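Local coordinates for malonyl CoA-acyl carrier protein transacylase (Bartonella henselae, PDB 3QAT) that transfers malonyl groups from malonyl-CoA to acyl carrier protein, probably supplying the extender units for fatty acid biosynthesis, at residues I19-V24 and P67-V72; E37-A42 and F111-T116; A75-M80 and F279-G284; A117-I122 and N220-V225. One frame throughout, in Å; residues are numbered along the deposited sequence. Where two conformers were deposited one is given.

Interaction 1. Residues I19-V24 and P67-V72; sequences IGMGKV and PALMAV
Met21 reaches across to helix residues Ala68, Leu69 and Val72, and almost every contact here is made along its side chain. CB starts beside Val72, with Met21 CB 4.1 Å from CG2 of that valine. Met21 CG comes closer, 3.6 Å from the same Val72 CG2. The sulfur touches two residues three positions apart on the helix, Met21 SD being 3.8 Å from Val72 CG2 and 4.0 Å from Leu69 CD2. The terminal methyl, Met21 CE, ends against Ala68, 3.7 Å from its CB. With chi2 at -179° and chi3 at -175°, the chain is straight beyond CG, which explains how one side chain can follow one face of the helix from Val72 down to Ala68. Leu69 leaves its backbone pointing away, but its branch returns and crosses the thioether at about a right angle. No hydrogen bond joins the segments. Ile51 of helix 47-53 touches both Met21 and Ala68. Gly22, at positive phi, is the N-cap of helix 23-28; the closest CA pair across the contact is Gly22 and Val72, 5.4 Å apart. Apolar packing of this kind joins the loop after strand 6-11 to helix 62-82 in the acyltransferase fold, with Leu69 near the probable GxSxG nucleophile elbow.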
loop_
_atom_site.group_PDB
_atom_site.type_symbol
_atom_site.label_atom_id
_atom_site.label_comp_id
_atom_site.label_asym_id
_atom_site.label_seq_id
_atom_site.Cartn_x
_atom_site.Cartn_y
_atom_site.Cartn_z
ATOM N N ILE A 19 0.518 16.091 4.603
ATOM C CA ILE A 19 1.443 16.926 5.399
ATOM C C ILE A 19 1.004 16.900 6.852
ATOM O O ILE A 19 -0.198 17.064 7.153
ATOM C CB ILE A 19 1.426 18.401 4.952
ATOM C CG1 ILE A 19 2.110 18.556 3.598
ATOM C CG2 ILE A 19 2.086 19.318 6.027
ATOM C CD1 ILE A 19 1.824 19.966 2.965
ATOM N N GLY A 20 1.977 16.719 7.740
ATOM C CA GLY A 20 1.730 16.683 9.190
ATOM C C GLY A 20 1.347 15.326 9.739
ATOM O O GLY A 20 1.207 15.163 10.966
ATOM N N MET A 21 1.181 14.328 8.871
ATOM C CA MET A 21 0.867 12.998 9.359
ATOM C C MET A 21 1.920 12.528 10.375
ATOM O O MET A 21 3.131 12.751 10.200
ATOM C CB MET A 21 0.729 12.011 8.187
ATOM C CG MET A 21 2.008 11.788 7.399
ATOM S SD MET A 21 1.644 10.634 6.040
ATOM C CE MET A 21 3.298 10.419 5.352
ATOM N N GLY A 22 1.433 11.930 11.455
ATOM C CA GLY A 22 2.308 11.408 12.493
ATOM C C GLY A 22 2.856 12.432 13.491
ATOM O O GLY A 22 3.373 12.013 14.510
ATOM N N LYS A 23 2.727 13.740 13.228
ATOM C CA LYS A 23 3.414 14.749 14.061
ATOM C C LYS A 23 2.827 14.752 15.474
ATOM O O LYS A 23 3.574 14.683 16.461
ATOM C CB LYS A 23 3.342 16.157 13.441
ATOM C CG LYS A 23 3.973 17.280 14.291
ATOM C CD LYS A 23 5.478 17.100 14.409
ATOM C CE LYS A 23 6.093 18.034 15.436
ATOM N NZ LYS A 23 7.568 17.857 15.470
ATOM N N VAL A 24 1.499 14.807 15.562
ATOM C CA VAL A 24 0.841 14.782 16.884
ATOM C C VAL A 24 1.187 13.514 17.683
ATOM O O VAL A 24 1.470 13.578 18.896
ATOM C CB VAL A 24 -0.686 14.976 16.761
ATOM C CG1 VAL A 24 -1.395 14.732 18.123
ATOM C CG2 VAL A 24 -0.967 16.383 16.222
ATOM N N PRO A 67 8.680 5.431 2.175
ATOM C CA PRO A 67 9.166 5.266 3.549
ATOM C C PRO A 67 8.357 6.108 4.539
ATOM O O PRO A 67 8.174 5.681 5.701
ATOM C CB PRO A 67 10.648 5.715 3.489
ATOM C CG PRO A 67 10.733 6.599 2.211
ATOM C CD PRO A 67 9.735 5.945 1.258
ATOM N N ALA A 68 7.842 7.276 4.103
ATOM C CA ALA A 68 7.055 8.123 5.049
ATOM C C ALA A 68 5.764 7.465 5.531
ATOM O O ALA A 68 5.453 7.495 6.721
ATOM C CB ALA A 68 6.715 9.475 4.425
ATOM N N LEU A 69 5.008 6.879 4.608
ATOM C CA LEU A 69 3.754 6.220 4.994
ATOM C C LEU A 69 4.034 5.028 5.898
ATOM O O LEU A 69 3.277 4.781 6.860
ATOM C CB LEU A 69 2.946 5.791 3.754
ATOM C CG LEU A 69 2.120 6.965 3.167
ATOM C CD1 LEU A 69 1.661 6.641 1.738
ATOM C CD2 LEU A 69 0.911 7.255 4.064
ATOM N N MET A 70 5.104 4.275 5.597
ATOM C CA MET A 70 5.466 3.149 6.449
ATOM C C MET A 70 5.802 3.653 7.859
ATOM O O MET A 70 5.369 3.056 8.844
ATOM C CB MET A 70 6.646 2.369 5.838
ATOM C CG MET A 70 7.140 1.148 6.659
ATOM S SD MET A 70 8.313 1.642 7.967
ATOM C CE MET A 70 9.668 2.309 7.004
ATOM N N ALA A 71 6.526 4.773 7.950
ATOM C CA ALA A 71 6.909 5.321 9.278
ATOM C C ALA A 71 5.648 5.637 10.096
ATOM O O ALA A 71 5.590 5.315 11.273
ATOM C CB ALA A 71 7.748 6.577 9.123
ATOM N N VAL A 72 4.654 6.274 9.476
ATOM C CA VAL A 72 3.430 6.595 10.209
ATOM C C VAL A 72 2.770 5.304 10.696
ATOM O O VAL A 72 2.376 5.211 11.862
ATOM C CB VAL A 72 2.456 7.406 9.354
ATOM C CG1 VAL A 72 1.129 7.646 10.112
ATOM C CG2 VAL A 72 3.112 8.739 8.961
#

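Interaction 2. Residues E37-A42 and F111-T116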
loop_
_atom_site.group_PDB
_atom_site.type_symbol
_atom_site.label_atom_id
_atom_site.label_comp_id
_atom_site.label_asym_id
_atom_site.label_seq_id
_atom_site.Cartn_x
_atom_site.Cartn_y
_atom_site.Cartn_z
ATOM N N GLU A 37 12.609 9.067 14.141
ATOM C CA GLU A 37 14.037 9.262 14.304
ATOM C C GLU A 37 14.850 8.165 13.625
ATOM O O GLU A 37 15.860 8.453 12.975
ATOM C CB GLU A 37 14.380 9.303 15.793
ATOM C CG GLU A 37 13.867 10.558 16.492
ATOM C CD GLU A 37 14.044 10.466 17.987
ATOM O OE1 GLU A 37 14.564 9.435 18.452
ATOM O OE2 GLU A 37 13.689 11.431 18.691
ATOM N N GLU A 38 14.410 6.904 13.774
ATOM C CA GLU A 38 15.151 5.790 13.208
ATOM C C GLU A 38 15.041 5.791 11.681
ATOM O O GLU A 38 16.030 5.518 10.993
ATOM C CB GLU A 38 14.702 4.437 13.786
ATOM C CG GLU A 38 15.527 3.308 13.177
ATOM C CD GLU A 38 15.360 1.960 13.860
ATOM O OE1 GLU A 38 14.557 1.847 14.808
ATOM O OE2 GLU A 38 16.030 1.017 13.404
ATOM N N VAL A 39 13.838 6.060 11.174
ATOM C CA VAL A 39 13.700 6.171 9.717
ATOM C C VAL A 39 14.620 7.250 9.107
ATOM O O VAL A 39 15.307 6.997 8.100
ATOM C CB VAL A 39 12.226 6.330 9.317
ATOM C CG1 VAL A 39 12.119 6.697 7.830
ATOM C CG2 VAL A 39 11.494 5.019 9.625
ATOM N N ASP A 40 14.664 8.435 9.719
ATOM C CA ASP A 40 15.596 9.492 9.275
ATOM C C ASP A 40 17.041 8.968 9.286
ATOM O O ASP A 40 17.805 9.186 8.346
ATOM C CB ASP A 40 15.500 10.702 10.209
ATOM C CG ASP A 40 14.322 11.615 9.891
ATOM O OD1 ASP A 40 13.583 11.384 8.905
ATOM O OD2 ASP A 40 14.130 12.567 10.680
ATOM N N ASP A 41 17.428 8.302 10.378
ATOM C CA ASP A 41 18.794 7.765 10.470
ATOM C C ASP A 41 19.072 6.750 9.370
ATOM O O ASP A 41 20.117 6.799 8.713
ATOM C CB ASP A 41 19.031 7.120 11.843
ATOM C CG ASP A 41 20.431 6.571 11.974
ATOM O OD1 ASP A 41 21.350 7.366 12.222
ATOM O OD2 ASP A 41 20.606 5.362 11.809
ATOM N N ALA A 42 18.107 5.861 9.152
ATOM C CA ALA A 42 18.257 4.762 8.208
ATOM C C ALA A 42 18.481 5.283 6.790
ATOM O O ALA A 42 19.199 4.665 5.998
ATOM C CB ALA A 42 16.999 3.872 8.225
ATOM N N PHE A 111 10.950 -7.865 8.542
ATOM C CA PHE A 111 12.094 -6.979 8.354
ATOM C C PHE A 111 12.212 -6.016 9.535
ATOM O O PHE A 111 11.210 -5.637 10.162
ATOM C CB PHE A 111 11.912 -6.063 7.134
ATOM C CG PHE A 111 11.575 -6.762 5.848
ATOM C CD1 PHE A 111 12.432 -7.724 5.301
ATOM C CD2 PHE A 111 10.401 -6.417 5.168
ATOM C CE1 PHE A 111 12.132 -8.343 4.080
ATOM C CE2 PHE A 111 10.081 -7.023 3.946
ATOM C CZ PHE A 111 10.957 -7.987 3.400
ATOM N N SER A 112 13.440 -5.589 9.820
ATOM C CA SER A 112 13.655 -4.534 10.814
ATOM C C SER A 112 13.119 -3.208 10.282
ATOM O O SER A 112 12.964 -3.029 9.070
ATOM C CB SER A 112 15.135 -4.343 11.157
ATOM O OG SER A 112 15.888 -3.773 10.064
ATOM N N LEU A 113 12.907 -2.269 11.192
ATOM C CA LEU A 113 12.474 -0.930 10.771
ATOM C C LEU A 113 13.499 -0.228 9.871
ATOM O O LEU A 113 13.140 0.366 8.849
ATOM C CB LEU A 113 12.162 -0.073 12.001
ATOM C CG LEU A 113 11.713 1.377 11.678
ATOM C CD1 LEU A 113 10.397 1.442 10.873
ATOM C CD2 LEU A 113 11.536 2.148 12.957
ATOM N N THR A 114 14.774 -0.307 10.232
ATOM C CA THR A 114 15.800 0.305 9.403
ATOM C C THR A 114 15.828 -0.304 7.985
ATOM O O THR A 114 15.912 0.419 6.972
ATOM C CB THR A 114 17.181 0.221 10.118
ATOM O OG1 THR A 114 17.282 1.317 11.047
ATOM C CG2 THR A 114 18.354 0.299 9.117
ATOM N N ASP A 115 15.733 -1.638 7.896
ATOM C CA ASP A 115 15.728 -2.285 6.590
ATOM C C ASP A 115 14.485 -1.958 5.785
ATOM O O ASP A 115 14.563 -1.789 4.581
ATOM C CB ASP A 115 15.929 -3.804 6.731
ATOM C CG ASP A 115 17.353 -4.160 7.144
ATOM O OD1 ASP A 115 18.281 -3.296 7.049
ATOM O OD2 ASP A 115 17.566 -5.331 7.542
ATOM N N THR A 116 13.331 -1.881 6.456
ATOM C CA THR A 116 12.092 -1.557 5.743
ATOM C C THR A 116 12.161 -0.149 5.167
ATOM O O THR A 116 11.763 0.082 4.012
ATOM C CB THR A 116 10.890 -1.681 6.680
ATOM O OG1 THR A 116 10.870 -3.011 7.240
ATOM C CG2 THR A 116 9.587 -1.486 5.879
HETATM O O HOH W 1 15.770 -1.432 12.801
HETATM O O HOH W 2 19.623 2.823 11.414
#
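Glu38 lies across Leu113 and Thr114 with its chain fully extended, its aliphatic part against the leucine and its carboxylate at the threonine hydroxyl. Glu38 OE1 is 3.6 Å from Leu113 CD2, a van der Waals contact. Glu38 OE2 accepts a hydrogen bond of 2.7 Å from Thr114 OG1, using the anti lone pair, on the side away from OE1. Chi1 of Thr114, at -83°, sets OG1 beside its own backbone N and turns CG2 to the methyl of Ala42, where Thr114 CG2 and Ala42 CB are 3.9 Å apart. On the buried side, Val39 CG2 meets Leu113 CD1 at 3.9 Å, the two side chains crossing at about a right angle; Met70 and Ala71 of helix 62-82 continue this apolar layer.

Two waters extend the polar side. One donates to Glu38 OE2 and accepts from Thr114 N, 3.0 Å away; the other donates to both Asp41 OD2 and Thr114 OG1. Helix 113-129 begins here, with Ser112 as its N-cap: Ser112 OG receives Asp115 N at an N-H...O angle of 161°. The Glu38 carboxylate therefore sits at the amino end of a helix, where the local field would be expected to favour its negative charge, and OE2 takes two donors, one directly from the threonine and one from a water that relays a first-turn N-H.

Interaction 3. Residues A75-M80 and F279-G284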
loop_
_atom_site.group_PDB
_atom_site.type_symbol
_atom_site.label_atom_id
_atom_site.label_comp_id
_atom_site.label_asym_id
_atom_site.label_seq_id
_atom_site.Cartn_x
_atom_site.Cartn_y
_atom_site.Cartn_z
ATOM N N ALA A 75 4.830 3.830 13.545
ATOM C CA ALA A 75 4.661 4.622 14.786
ATOM C C ALA A 75 3.373 4.173 15.507
ATOM O O ALA A 75 3.383 3.940 16.724
ATOM C CB ALA A 75 4.589 6.123 14.475
ATOM N N VAL A 76 2.277 4.039 14.768
ATOM C CA VAL A 76 1.034 3.522 15.366
ATOM C C VAL A 76 1.240 2.123 15.973
ATOM O O VAL A 76 0.831 1.884 17.131
ATOM C CB VAL A 76 -0.120 3.513 14.359
ATOM C CG1 VAL A 76 -1.356 2.789 14.955
ATOM C CG2 VAL A 76 -0.469 4.934 13.964
ATOM N N ILE A 77 1.887 1.213 15.234
ATOM C CA ILE A 77 2.131 -0.145 15.748
ATOM C C ILE A 77 2.924 -0.092 17.058
ATOM O O ILE A 77 2.589 -0.792 18.036
ATOM C CB ILE A 77 2.849 -1.063 14.710
ATOM C CG1 ILE A 77 1.947 -1.353 13.485
ATOM C CG2 ILE A 77 3.361 -2.388 15.382
ATOM C CD1 ILE A 77 0.681 -2.246 13.779
ATOM N N ARG A 78 3.990 0.712 17.076
ATOM C CA ARG A 78 4.840 0.732 18.268
ATOM C C ARG A 78 4.125 1.300 19.475
ATOM O O ARG A 78 4.319 0.799 20.596
ATOM C CB ARG A 78 6.141 1.492 18.025
ATOM C CG ARG A 78 7.003 0.817 17.013
ATOM C CD ARG A 78 7.850 -0.242 17.656
ATOM N NE ARG A 78 8.772 -0.816 16.674
ATOM C CZ ARG A 78 9.971 -0.299 16.368
ATOM N NH1 ARG A 78 10.401 0.829 16.917
ATOM N NH2 ARG A 78 10.729 -0.909 15.489
ATOM N N VAL A 79 3.318 2.342 19.266
ATOM C CA VAL A 79 2.477 2.858 20.364
ATOM C C VAL A 79 1.506 1.783 20.875
ATOM O O VAL A 79 1.411 1.558 22.086
ATOM C CB VAL A 79 1.719 4.160 19.964
ATOM C CG1 VAL A 79 0.710 4.581 21.067
ATOM C CG2 VAL A 79 2.695 5.288 19.693
ATOM N N MET A 80 0.810 1.090 19.961
ATOM C CA MET A 80 -0.086 0.003 20.354
ATOM C C MET A 80 0.641 -1.085 21.148
ATOM O O MET A 80 0.140 -1.565 22.184
ATOM C CB MET A 80 -0.773 -0.626 19.134
ATOM C CG MET A 80 -1.712 0.342 18.420
ATOM S SD MET A 80 -2.544 -0.454 17.010
ATOM C CE MET A 80 -3.860 -1.386 17.788
ATOM N N PHE A 279 -8.826 -3.194 10.561
ATOM C CA PHE A 279 -8.219 -1.969 11.053
ATOM C C PHE A 279 -7.301 -1.430 9.948
ATOM O O PHE A 279 -6.623 -2.212 9.297
ATOM C CB PHE A 279 -7.383 -2.245 12.301
ATOM C CG PHE A 279 -8.189 -2.607 13.504
ATOM C CD1 PHE A 279 -8.804 -1.624 14.265
ATOM C CD2 PHE A 279 -8.323 -3.942 13.870
ATOM C CE1 PHE A 279 -9.539 -1.973 15.415
ATOM C CE2 PHE A 279 -9.050 -4.299 14.989
ATOM C CZ PHE A 279 -9.643 -3.311 15.769
ATOM N N GLU A 280 -7.359 -0.122 9.736
ATOM C CA GLU A 280 -6.427 0.607 8.849
ATOM C C GLU A 280 -5.399 1.327 9.740
ATOM O O GLU A 280 -5.736 2.266 10.478
ATOM C CB GLU A 280 -7.213 1.615 7.989
ATOM C CG GLU A 280 -6.295 2.435 7.065
ATOM C CD GLU A 280 -7.056 3.236 6.006
ATOM O OE1 GLU A 280 -8.292 3.473 6.189
ATOM O OE2 GLU A 280 -6.407 3.574 4.963
ATOM N N ILE A 281 -4.148 0.886 9.645
ATOM C CA ILE A 281 -3.113 1.324 10.567
ATOM C C ILE A 281 -2.264 2.402 9.918
ATOM O O ILE A 281 -1.575 2.127 8.942
ATOM C CB ILE A 281 -2.184 0.129 10.933
ATOM C CG1 ILE A 281 -2.959 -1.069 11.514
ATOM C CG2 ILE A 281 -1.088 0.591 11.919
ATOM C CD1 ILE A 281 -3.758 -0.739 12.798
ATOM N N GLY A 282 -2.302 3.620 10.442
ATOM C CA GLY A 282 -1.465 4.711 9.913
ATOM C C GLY A 282 -2.232 5.929 9.432
ATOM O O GLY A 282 -3.182 6.364 10.064
ATOM N N SER A 283 -1.797 6.496 8.303
ATOM C CA SER A 283 -2.339 7.775 7.810
ATOM C C SER A 283 -3.601 7.595 6.955
ATOM O O SER A 283 -3.604 6.805 6.019
ATOM C CB SER A 283 -1.270 8.466 6.944
ATOM O OG SER A 283 -1.745 9.761 6.537
ATOM N N GLY A 284 -4.651 8.354 7.273
ATOM C CA GLY A 284 -5.818 8.476 6.386
ATOM C C GLY A 284 -6.908 7.419 6.545
ATOM O O GLY A 284 -6.834 6.527 7.412
#
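Ile281 CG2 is the methyl on which Val76 and Ile77 converge: it lies 3.8 Å from Val76 CG1 and 3.8 Å from Ile77 CD1. The torsion of Ile281 (chi1 -56°) places CG2 anti to its backbone N, while the longer branch runs beside that N and brings CD1 to 4.4 Å from Met80 SD, a looser touch. Ile77 leaves its helix at the flank of the contact, yet its bent chain brings CD1 back, and the two isoleucine side chains cross at about a right angle. The other valine methyl, Val76 CG2, rests over the backbone, 4.2 Å from Gly282 CA. Helix 75-80 crosses strand 279-281 at 112°, with 10.0 Å between the axes. This is helix-on-sheet packing of an alpha/beta fold, in which helix 62-82 lies against the parallel sheet near the carboxyl end of strand 275-281. Beyond this first layer, Val303 of the neighbouring strand 299-303 touches both Val76 and Ile281. The strand end is held to the helix by a hydrogen bond between Ile281 O and Ser73 OG, while along the strand's other edge Phe279 and Ile281 make backbone bonds to Thr10 of strand 6-11.

Interaction 4. Residues A117-I122 and N220-V225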
loop_
_atom_site.group_PDB
_atom_site.type_symbol
_atom_site.label_atom_id
_atom_site.label_comp_id
_atom_site.label_asym_id
_atom_site.label_seq_id
_atom_site.Cartn_x
_atom_site.Cartn_y
_atom_site.Cartn_z
ATOM N N ALA A 117 12.703 0.789 5.949
ATOM C CA ALA A 117 12.887 2.154 5.424
ATOM C C ALA A 117 13.768 2.160 4.172
ATOM O O ALA A 117 13.425 2.783 3.166
ATOM C CB ALA A 117 13.478 3.071 6.496
ATOM N N ARG A 118 14.882 1.445 4.230
ATOM C CA ARG A 118 15.800 1.426 3.114
ATOM C C ARG A 118 15.207 0.703 1.910
ATOM O O ARG A 118 15.388 1.153 0.778
ATOM C CB ARG A 118 17.140 0.795 3.542
ATOM C CG ARG A 118 17.930 1.675 4.521
ATOM C CD ARG A 118 19.127 0.923 5.044
ATOM N NE ARG A 118 19.891 1.786 5.928
ATOM C CZ ARG A 118 20.868 1.365 6.719
ATOM N NH1 ARG A 118 21.185 0.069 6.774
ATOM N NH2 ARG A 118 21.514 2.249 7.471
ATOM N N LEU A 119 14.494 -0.387 2.153
ATOM C CA LEU A 119 13.856 -1.108 1.044
ATOM C C LEU A 119 12.861 -0.202 0.335
ATOM O O LEU A 119 12.794 -0.226 -0.891
ATOM C CB LEU A 119 13.134 -2.386 1.521
ATOM C CG LEU A 119 14.020 -3.574 1.910
ATOM C CD1 LEU A 119 13.160 -4.559 2.700
ATOM C CD2 LEU A 119 14.613 -4.243 0.661
ATOM N N LEU A 120 12.092 0.589 1.102
ATOM C CA LEU A 120 11.073 1.462 0.493
ATOM C C LEU A 120 11.665 2.654 -0.240
ATOM O O LEU A 120 11.142 3.079 -1.263
ATOM C CB LEU A 120 10.015 1.898 1.521
ATOM C CG LEU A 120 9.121 0.722 1.936
ATOM C CD1 LEU A 120 8.259 1.201 3.079
ATOM C CD2 LEU A 120 8.263 0.246 0.748
ATOM N N ARG A 121 12.802 3.150 0.244
ATOM C CA ARG A 121 13.529 4.173 -0.488
ATOM C C ARG A 121 14.084 3.614 -1.825
ATOM O O ARG A 121 13.959 4.246 -2.866
ATOM C CB ARG A 121 14.613 4.782 0.419
ATOM C CG ARG A 121 15.626 5.693 -0.268
ATOM C CD ARG A 121 15.014 6.851 -1.053
ATOM N NE ARG A 121 14.098 7.709 -0.276
ATOM C CZ ARG A 121 14.485 8.693 0.542
ATOM N NH1 ARG A 121 15.771 8.900 0.832
ATOM N NH2 ARG A 121 13.551 9.459 1.106
ATOM N N ILE A 122 14.632 2.399 -1.776
ATOM C CA ILE A 122 15.109 1.725 -3.005
ATOM C C ILE A 122 13.925 1.529 -3.956
ATOM O O ILE A 122 14.041 1.770 -5.179
ATOM C CB ILE A 122 15.792 0.378 -2.645
ATOM C CG1 ILE A 122 17.159 0.676 -2.017
ATOM C CG2 ILE A 122 15.937 -0.508 -3.910
ATOM C CD1 ILE A 122 17.743 -0.549 -1.260
ATOM N N ASN A 220 17.171 -7.625 -6.224
ATOM C CA ASN A 220 18.533 -7.538 -5.676
ATOM C C ASN A 220 18.552 -7.039 -4.232
ATOM O O ASN A 220 19.295 -7.553 -3.387
ATOM C CB ASN A 220 19.399 -6.674 -6.579
ATOM C CG ASN A 220 19.777 -7.394 -7.866
ATOM O OD1 ASN A 220 19.794 -8.627 -7.912
ATOM N ND2 ASN A 220 20.049 -6.630 -8.920
ATOM N N ALA A 221 17.698 -6.059 -3.922
ATOM C CA ALA A 221 17.654 -5.553 -2.558
ATOM C C ALA A 221 17.109 -6.574 -1.570
ATOM O O ALA A 221 17.608 -6.695 -0.449
ATOM C CB ALA A 221 16.837 -4.238 -2.486
ATOM N N LEU A 222 16.070 -7.295 -1.976
ATOM C CA LEU A 222 15.432 -8.257 -1.080
ATOM C C LEU A 222 16.281 -9.503 -0.853
ATOM O O LEU A 222 16.171 -10.131 0.210
ATOM C CB LEU A 222 14.055 -8.639 -1.611
ATOM C CG LEU A 222 13.013 -7.536 -1.457
ATOM C CD1 LEU A 222 11.847 -7.858 -2.381
ATOM C CD2 LEU A 222 12.557 -7.474 -0.010
ATOM N N LEU A 223 17.132 -9.838 -1.833
ATOM C CA LEU A 223 18.058 -10.965 -1.649
ATOM C C LEU A 223 19.036 -10.776 -0.506
ATOM O O LEU A 223 19.449 -11.774 0.125
ATOM C CB LEU A 223 18.868 -11.210 -2.929
ATOM C CG LEU A 223 18.141 -12.026 -3.992
ATOM C CD1 LEU A 223 18.848 -11.880 -5.352
ATOM C CD2 LEU A 223 18.060 -13.506 -3.566
ATOM N N THR A 224 19.439 -9.554 -0.203
ATOM C CA THR A 224 20.519 -9.415 0.778
ATOM C C THR A 224 20.016 -9.109 2.193
ATOM O O THR A 224 20.722 -9.358 3.177
ATOM C CB THR A 224 21.580 -8.416 0.312
ATOM O OG1 THR A 224 20.983 -7.134 0.116
ATOM C CG2 THR A 224 22.196 -8.884 -1.024
ATOM N N VAL A 225 18.787 -8.604 2.288
ATOM C CA VAL A 225 18.263 -8.155 3.569
ATOM C C VAL A 225 17.991 -9.329 4.505
ATOM O O VAL A 225 17.503 -10.385 4.072
ATOM C CB VAL A 225 16.961 -7.285 3.362
ATOM C CG1 VAL A 225 15.768 -8.104 2.921
ATOM C CG2 VAL A 225 16.648 -6.499 4.590
#
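An antiparallel helix pair brings Leu119 and Ile122 of helix 113-129 against Ala221 and Leu222 of helix 212-224. The short axes run at 166° between their N-to-C directions and approach to 10.6 Å. In the chain, the first helix leads into strand 136-142 and the second follows strand 196-200. The pair therefore stands at the two ends of the stretch containing most of the mixed sheet, which is consistent with the small ferredoxin-like subdomain of malonyl transacylases being inserted between helices of the larger alpha/beta part.

Leu119 carries the middle of the contact. With chi1 at -74° its CG lies beside the backbone N, and its fork opens toward the partner helix: Leu119 CD2 comes 3.9 Å from Ala221 CB and also 3.9 Å from Leu222 CD2, while Leu119 CD1 lies 4.4 Å from Val225 CG1. The two leucines cross at about a right angle, methyl group against methyl group. Leu222 points its CB along the flank of the pair, but its end turns inward, and it also packs on Val250, Leu253 and Val254 of helix 246-258. Phe111 also touches Leu119, Leu222 and Val225. No hydrogen bond crosses between the segments. The Ile122 edge is open to solvent, so burial falls off from Leu222 toward that end. There the methyl of Ala221 is touched by both Leu119 and Ile122: besides meeting Leu119, Ala221 CB lies 4.0 Å from Ile122 CD1 and 4.1 Å from Ile122 CG2.

In the fold
From the N terminus, interaction 1 opens first at 19-24, and interaction 2 opens at 37-42 before interaction 1 closes at 67-72, so these two cross. Interaction 3 begins at 75-80, farther along the same helix 62-82, and crosses interaction 2, which closes at 111-116. Interaction 4 then starts at once on helix 113-129, closes at 220-225 and is nested inside the long loop that interaction 3 shuts at 279-284. Helix 62-82 thus links the early loop to the parallel sheet, with Ser283 touching Met21, Leu69 and Val72. Met70 packs on Leu113 and Leu120, and Ala42 O probably bonds Arg118 NE, joining these helices to interaction 4.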